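Local coordinates for CMP/dCMP-type deaminase domain-containing protein (Aspergillus oryzae RIB40, PDB 7DRY) that is a zinc-dependent deaminase of the cytidine deaminase fold that probably removes an amino group from a pyrimidine intermediate of riboflavin biosynthesis, at residues G108-P111 / C112-I116; G58-H61 / A62-C66; G143-G146 / C147-T151. All blocks are in the same frame, centred on the assembly; numbering follows the deposited sequence.

Interaction 1: residues G108-P111 / C112-I116; sequences GNLP and CVQRI. With ZN (zinc ion), chain B.
Pro-111 and Gln-114 meet across the start of helix 112-117, the pyrrolidine ring of the one lying against the amide end of the other. The bend of Gln-114 at chi2 (87°) brings its amide back against the ring: OE1 comes to 3.1 Å from Pro-111 CB, and NE2 rests near CG at 3.7 Å. OE1, buried here, has no polar partner in the model, whereas NE2 makes a weak hydrogen bond to Gly-103 O. Pro-111 is the N-cap residue, and its carbonyl O accepts the first-turn bond from Arg-115 N (3.2 Å). Cys-112 is the second cysteine of the zinc motif of the cytidine deaminase fold, separated from Cys-102 by nine residues where many relatives have two (PCxxC); its SG binds the zinc ion at 2.3 Å, with Cys-102 and His-61. Leu-110 packs its CG and CD1 on Gln-114 CB, and its CB lies over one face of the Arg-115 guanidinium, offset toward the rim. The extended arginine runs back past the leucine, and its NH1 makes a weak, strongly bent bond to Leu-110 O (3.1 Å, 121°). Water 1, in the guanidinium plane, accepts from Arg-115 NE and donates to Leu-110 O at 2.7 Å.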
# COMPACT_ATOMS: atom_id res chain seq x y z
N GLY A 108 1.78 15.11 -10.52
CA GLY A 108 1.36 16.01 -9.47
C GLY A 108 0.42 15.40 -8.46
O GLY A 108 -0.12 16.12 -7.61
N ASN A 109 0.20 14.09 -8.52
CA ASN A 109 -0.77 13.46 -7.64
C ASN A 109 -0.23 13.32 -6.23
O ASN A 109 0.98 13.12 -6.02
CB ASN A 109 -1.17 12.09 -8.19
CG ASN A 109 -1.88 12.19 -9.52
OD1 ASN A 109 -3.03 12.64 -9.59
ND2 ASN A 109 -1.21 11.79 -10.59
N LEU A 110 -1.13 13.43 -5.26
CA LEU A 110 -0.73 13.33 -3.86
C LEU A 110 -0.10 11.96 -3.61
O LEU A 110 -0.67 10.94 -4.03
CB LEU A 110 -1.96 13.47 -2.97
CG LEU A 110 -1.66 13.57 -1.47
CD1 LEU A 110 -0.90 14.85 -1.16
CD2 LEU A 110 -2.94 13.48 -0.64
N PRO A 111 1.06 11.89 -2.97
CA PRO A 111 1.69 10.59 -2.74
C PRO A 111 0.89 9.75 -1.74
O PRO A 111 0.00 10.22 -1.03
CB PRO A 111 3.08 10.93 -2.22
CG PRO A 111 3.33 12.33 -2.71
CD PRO A 111 1.98 13.00 -2.64
N CYS A 112 1.24 8.47 -1.70
CA CYS A 112 0.41 7.51 -0.98
C CYS A 112 0.55 7.67 0.53
O CYS A 112 -0.42 7.49 1.26
CB CYS A 112 0.84 6.11 -1.41
SG CYS A 112 0.17 5.64 -3.01
N VAL A 113 1.74 8.03 1.01
CA VAL A 113 1.92 8.22 2.44
C VAL A 113 1.01 9.33 2.95
O VAL A 113 0.42 9.23 4.04
CB VAL A 113 3.40 8.46 2.79
CG1 VAL A 113 3.55 8.98 4.21
CG2 VAL A 113 4.19 7.17 2.63
N GLN A 114 0.86 10.39 2.16
CA GLN A 114 -0.02 11.48 2.57
C GLN A 114 -1.48 11.05 2.57
O GLN A 114 -2.25 11.46 3.45
CB GLN A 114 0.20 12.69 1.65
CG GLN A 114 1.54 13.42 1.89
CD GLN A 114 2.71 12.84 1.10
OE1 GLN A 114 2.76 11.65 0.80
NE2 GLN A 114 3.68 13.70 0.75
N ARG A 115 -1.89 10.21 1.60
CA ARG A 115 -3.23 9.64 1.62
C ARG A 115 -3.44 8.79 2.87
O ARG A 115 -4.54 8.78 3.45
CB ARG A 115 -3.49 8.78 0.38
CG ARG A 115 -3.45 9.53 -0.93
CD ARG A 115 -3.75 8.58 -2.10
NE ARG A 115 -3.31 9.21 -3.33
CZ ARG A 115 -4.03 10.08 -4.03
NH1 ARG A 115 -3.51 10.64 -5.11
NH2 ARG A 115 -5.27 10.38 -3.66
N ILE A 116 -2.41 8.06 3.29
CA ILE A 116 -2.50 7.23 4.49
C ILE A 116 -2.58 8.10 5.75
O ILE A 116 -3.41 7.87 6.63
CB ILE A 116 -1.32 6.25 4.54
CG1 ILE A 116 -1.45 5.19 3.45
CG2 ILE A 116 -1.18 5.62 5.93
CD1 ILE A 116 -0.14 4.49 3.15
ZN ZN B . 2.17 5.60 -4.18
O HOH W 1 -0.86 8.33 -4.46
O HOH W 2 3.70 3.59 -4.16

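Interaction 2: residues G58-H61 / A62-C66; sequences GNTH and AEQCC. With ZN (zinc ion), chain B; SO4 (sulfate ion), chain C.
His-61 and Gln-64 are joined by a bond from backbone to side chain that closes the first turn of helix 62-73: His-61 N donates to Gln-64 OE1 at 2.9 Å and 164°, the donor tilted 32° from the plane of the amide. Gln-64 reaches back to it with CG anti to its own backbone N (chi1 178°) and the chain straight beyond. OE1 also accepts from Arg-105 NH2, so two donors grip this oxygen and fix the rotation of the amide. NE2 then points to water 3, which in turn donates to Asn-59 O. The ordinary helical bond, Cys-65 N to His-61 O, runs beside it at 2.9 Å.

Metal coordination falls to the imidazole. His-61 is the N-cap residue and the histidine of the HAE motif that opens this helix in cytidine deaminase folds, and its ND1 binds the zinc ion at 2.0 Å; Cys-102, Cys-112 and water 2 complete the site. Glu-63, the acid of the motif, bends at chi2 and brings OE2 to 4.1 Å from the metal, beyond bonding distance.

On the far side of the ring, NE2 donates to sulfate O1 at 2.7 Å, the oxygen lying at the ring edge and in its plane. Asn-59 ND2 holds sulfate O2, while Arg-105, Leu-106 and Ser-107 supply further bonds. The anion probably came from the crystallisation liquor.

The remaining contacts are van der Waals and sulfur contacts of Thr-60. It crosses Gln-64 at about a right angle, its CG2 against the amide, and its OG1, hydrogen-bonded to Leu-56 O, lies 3.2 Å from Cys-65 SG.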
# COMPACT_ATOMS: atom_id res chain seq x y z
N GLY A 58 -6.76 6.26 -15.02
CA GLY A 58 -5.68 7.21 -14.83
C GLY A 58 -4.51 6.62 -14.07
O GLY A 58 -4.41 5.41 -13.84
N ASN A 59 -3.61 7.51 -13.66
CA ASN A 59 -2.34 7.12 -13.06
C ASN A 59 -2.55 6.95 -11.56
O ASN A 59 -2.24 7.83 -10.75
CB ASN A 59 -1.27 8.16 -13.37
CG ASN A 59 0.11 7.77 -12.86
OD1 ASN A 59 0.33 6.67 -12.37
ND2 ASN A 59 1.05 8.69 -13.00
N THR A 60 -3.11 5.81 -11.18
CA THR A 60 -3.49 5.54 -9.80
C THR A 60 -2.60 4.46 -9.19
O THR A 60 -2.27 3.46 -9.85
CB THR A 60 -4.96 5.12 -9.69
OG1 THR A 60 -5.20 3.97 -10.52
CG2 THR A 60 -5.87 6.26 -10.11
N HIS A 61 -2.22 4.66 -7.93
CA HIS A 61 -1.42 3.70 -7.20
C HIS A 61 -2.31 2.71 -6.44
O HIS A 61 -3.51 2.91 -6.29
CB HIS A 61 -0.50 4.42 -6.23
CG HIS A 61 0.67 5.08 -6.89
ND1 HIS A 61 1.76 5.55 -6.18
CD2 HIS A 61 0.92 5.36 -8.19
CE1 HIS A 61 2.63 6.07 -7.03
NE2 HIS A 61 2.14 5.98 -8.25
N ALA A 62 -1.70 1.64 -5.94
CA ALA A 62 -2.47 0.58 -5.27
C ALA A 62 -3.15 1.10 -4.01
O ALA A 62 -4.34 0.82 -3.77
CB ALA A 62 -1.55 -0.58 -4.91
N GLU A 63 -2.40 1.80 -3.15
CA GLU A 63 -2.98 2.28 -1.90
C GLU A 63 -4.06 3.30 -2.17
O GLU A 63 -5.09 3.34 -1.48
CB GLU A 63 -1.88 2.90 -1.02
CG GLU A 63 -0.66 2.00 -0.79
CD GLU A 63 0.47 2.23 -1.79
OE1 GLU A 63 0.30 1.97 -2.99
OE2 GLU A 63 1.55 2.68 -1.37
N GLN A 64 -3.83 4.15 -3.18
CA GLN A 64 -4.82 5.10 -3.65
C GLN A 64 -6.10 4.38 -4.06
O GLN A 64 -7.20 4.75 -3.63
CB GLN A 64 -4.23 5.87 -4.83
CG GLN A 64 -5.13 6.88 -5.51
CD GLN A 64 -4.40 7.60 -6.64
OE1 GLN A 64 -3.31 7.20 -7.05
NE2 GLN A 64 -5.01 8.67 -7.13
N CYS A 65 -5.98 3.35 -4.89
CA CYS A 65 -7.16 2.62 -5.34
C CYS A 65 -7.85 1.90 -4.19
O CYS A 65 -9.08 1.84 -4.13
CB CYS A 65 -6.75 1.62 -6.41
SG CYS A 65 -6.41 2.47 -8.00
N CYS A 66 -7.06 1.34 -3.27
CA CYS A 66 -7.64 0.66 -2.11
C CYS A 66 -8.54 1.61 -1.32
O CYS A 66 -9.68 1.26 -0.96
CB CYS A 66 -6.49 0.15 -1.24
SG CYS A 66 -6.99 -0.78 0.23
ZN ZN B . 2.17 5.60 -4.18
S SO4 C . 4.04 8.60 -10.67
O1 SO4 C . 3.53 7.32 -10.17
O2 SO4 C . 4.04 8.54 -12.13
O3 SO4 C . 3.18 9.68 -10.23
O4 SO4 C . 5.38 8.73 -10.12
O HOH W 3 -3.87 9.79 -9.55
O HOH W 2 3.70 3.59 -4.16

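Interaction 3: residues G143-G146 / C147-T151; sequences GSEG and CQMLT
Met-149 curls its methyl end over Glu-145, one turn back along helix 145-152, which connects strands 127-132 and 156-159 in a beta-alpha-beta unit of the deaminase fold. The methionine bends at chi3 (-79°), which turns CE back to 3.3 Å from Glu-145 CG and equally near Glu-145 O. The glutamate is stretched out beyond CG, and the two chains cross at a slant, so that CE also touches its CD and OE1. The same two residues share a backbone bond, Met-149 N to Glu-145 O, at 3.1 Å.

The neighbouring helical bonds follow the same i to i+4 pattern. Leu-150 N donates to Gly-146 O at 3.0 Å, and the leucine CG sits 3.4 Å from that carbonyl oxygen. With no side chain of its own, Gly-146 lets Val-113 of helix 112-117 approach its CA; Met-149 and Leu-150 also pack on Val-113, while Cys-147 and Leu-150 touch Trp-157 of strand 156-159.

Ser-144 holds the N-cap position, yet its side chain makes no capping bond; its OG lies against Cys-147 CB at 3.7 Å. Its carbonyl O receives Gln-148 N, and Gln-148 CG lies 3.4 Å from that same oxygen, Ser-144 O. The extended glutamine ends beside the serine, where water 4 joins them, accepting from Gln-148 NE2 at 3.1 Å and hydrogen-bonded to Ser-144 OG.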
# COMPACT_ATOMS: atom_id res chain seq x y z
N GLY A 143 14.04 5.48 -2.91
CA GLY A 143 14.38 6.04 -1.62
C GLY A 143 13.49 5.57 -0.49
O GLY A 143 12.74 4.59 -0.59
N SER A 144 13.57 6.32 0.61
CA SER A 144 12.91 5.95 1.87
C SER A 144 12.06 7.08 2.44
O SER A 144 11.67 7.00 3.61
CB SER A 144 13.97 5.53 2.90
OG SER A 144 13.41 5.42 4.20
N GLU A 145 11.76 8.11 1.65
CA GLU A 145 11.06 9.27 2.18
C GLU A 145 9.68 8.89 2.72
O GLU A 145 9.22 9.47 3.71
CB GLU A 145 10.96 10.36 1.11
CG GLU A 145 10.35 11.66 1.59
CD GLU A 145 10.09 12.64 0.47
OE1 GLU A 145 9.55 13.73 0.76
OE2 GLU A 145 10.42 12.34 -0.70
N GLY A 146 9.02 7.90 2.11
CA GLY A 146 7.72 7.47 2.61
C GLY A 146 7.80 6.98 4.04
O GLY A 146 7.00 7.37 4.90
N CYS A 147 8.79 6.13 4.33
CA CYS A 147 8.96 5.59 5.67
C CYS A 147 9.23 6.69 6.68
O CYS A 147 8.70 6.68 7.80
CB CYS A 147 10.10 4.58 5.64
SG CYS A 147 9.60 3.00 4.97
N GLN A 148 10.06 7.67 6.31
CA GLN A 148 10.34 8.79 7.20
C GLN A 148 9.08 9.56 7.55
O GLN A 148 8.87 9.93 8.72
CB GLN A 148 11.38 9.71 6.56
CG GLN A 148 12.66 9.00 6.17
CD GLN A 148 13.60 9.89 5.37
OE1 GLN A 148 13.33 11.07 5.18
NE2 GLN A 148 14.70 9.31 4.90
N MET A 149 8.21 9.81 6.57
CA MET A 149 6.98 10.55 6.83
C MET A 149 6.01 9.75 7.69
O MET A 149 5.33 10.32 8.55
CB MET A 149 6.32 10.95 5.52
CG MET A 149 6.77 12.28 4.99
SD MET A 149 6.04 12.59 3.38
CE MET A 149 7.11 11.59 2.39
N LEU A 150 5.93 8.43 7.47
CA LEU A 150 5.08 7.61 8.33
C LEU A 150 5.53 7.69 9.78
O LEU A 150 4.72 7.93 10.68
CB LEU A 150 5.10 6.16 7.84
CG LEU A 150 4.42 5.89 6.50
CD1 LEU A 150 4.72 4.47 6.05
CD2 LEU A 150 2.91 6.13 6.59
N THR A 151 6.83 7.52 10.01
CA THR A 151 7.36 7.61 11.36
C THR A 151 7.05 8.96 11.98
O THR A 151 6.58 9.05 13.12
CB THR A 151 8.87 7.36 11.34
OG1 THR A 151 9.13 6.04 10.84
CG2 THR A 151 9.46 7.49 12.75
O HOH W 4 15.10 6.62 6.36

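In the fold
All three contacts lie at the start of a helix, but only interactions 1 and 2 bind the zinc ion, sharing it and water 2. Their centres are 10 Å apart, and Cys-112 packs against His-61 and Glu-63. Each supplies a zinc ligand, the buried Cys-112 and the partly exposed His-61 respectively. Interaction 1 is mainly proline and leucine packing with a weak arginine bond, interaction 2 a network of amide, sulfate and water bonds. Interaction 3 binds no metal and relies on helical backbone bonds, with Glu-145 and Gln-148 exposed and Cys-147 and Leu-150 buried. It meets interaction 1 through Val-113 and Gln-114, but stays about 8 Å from interaction 2 at the nearest atoms.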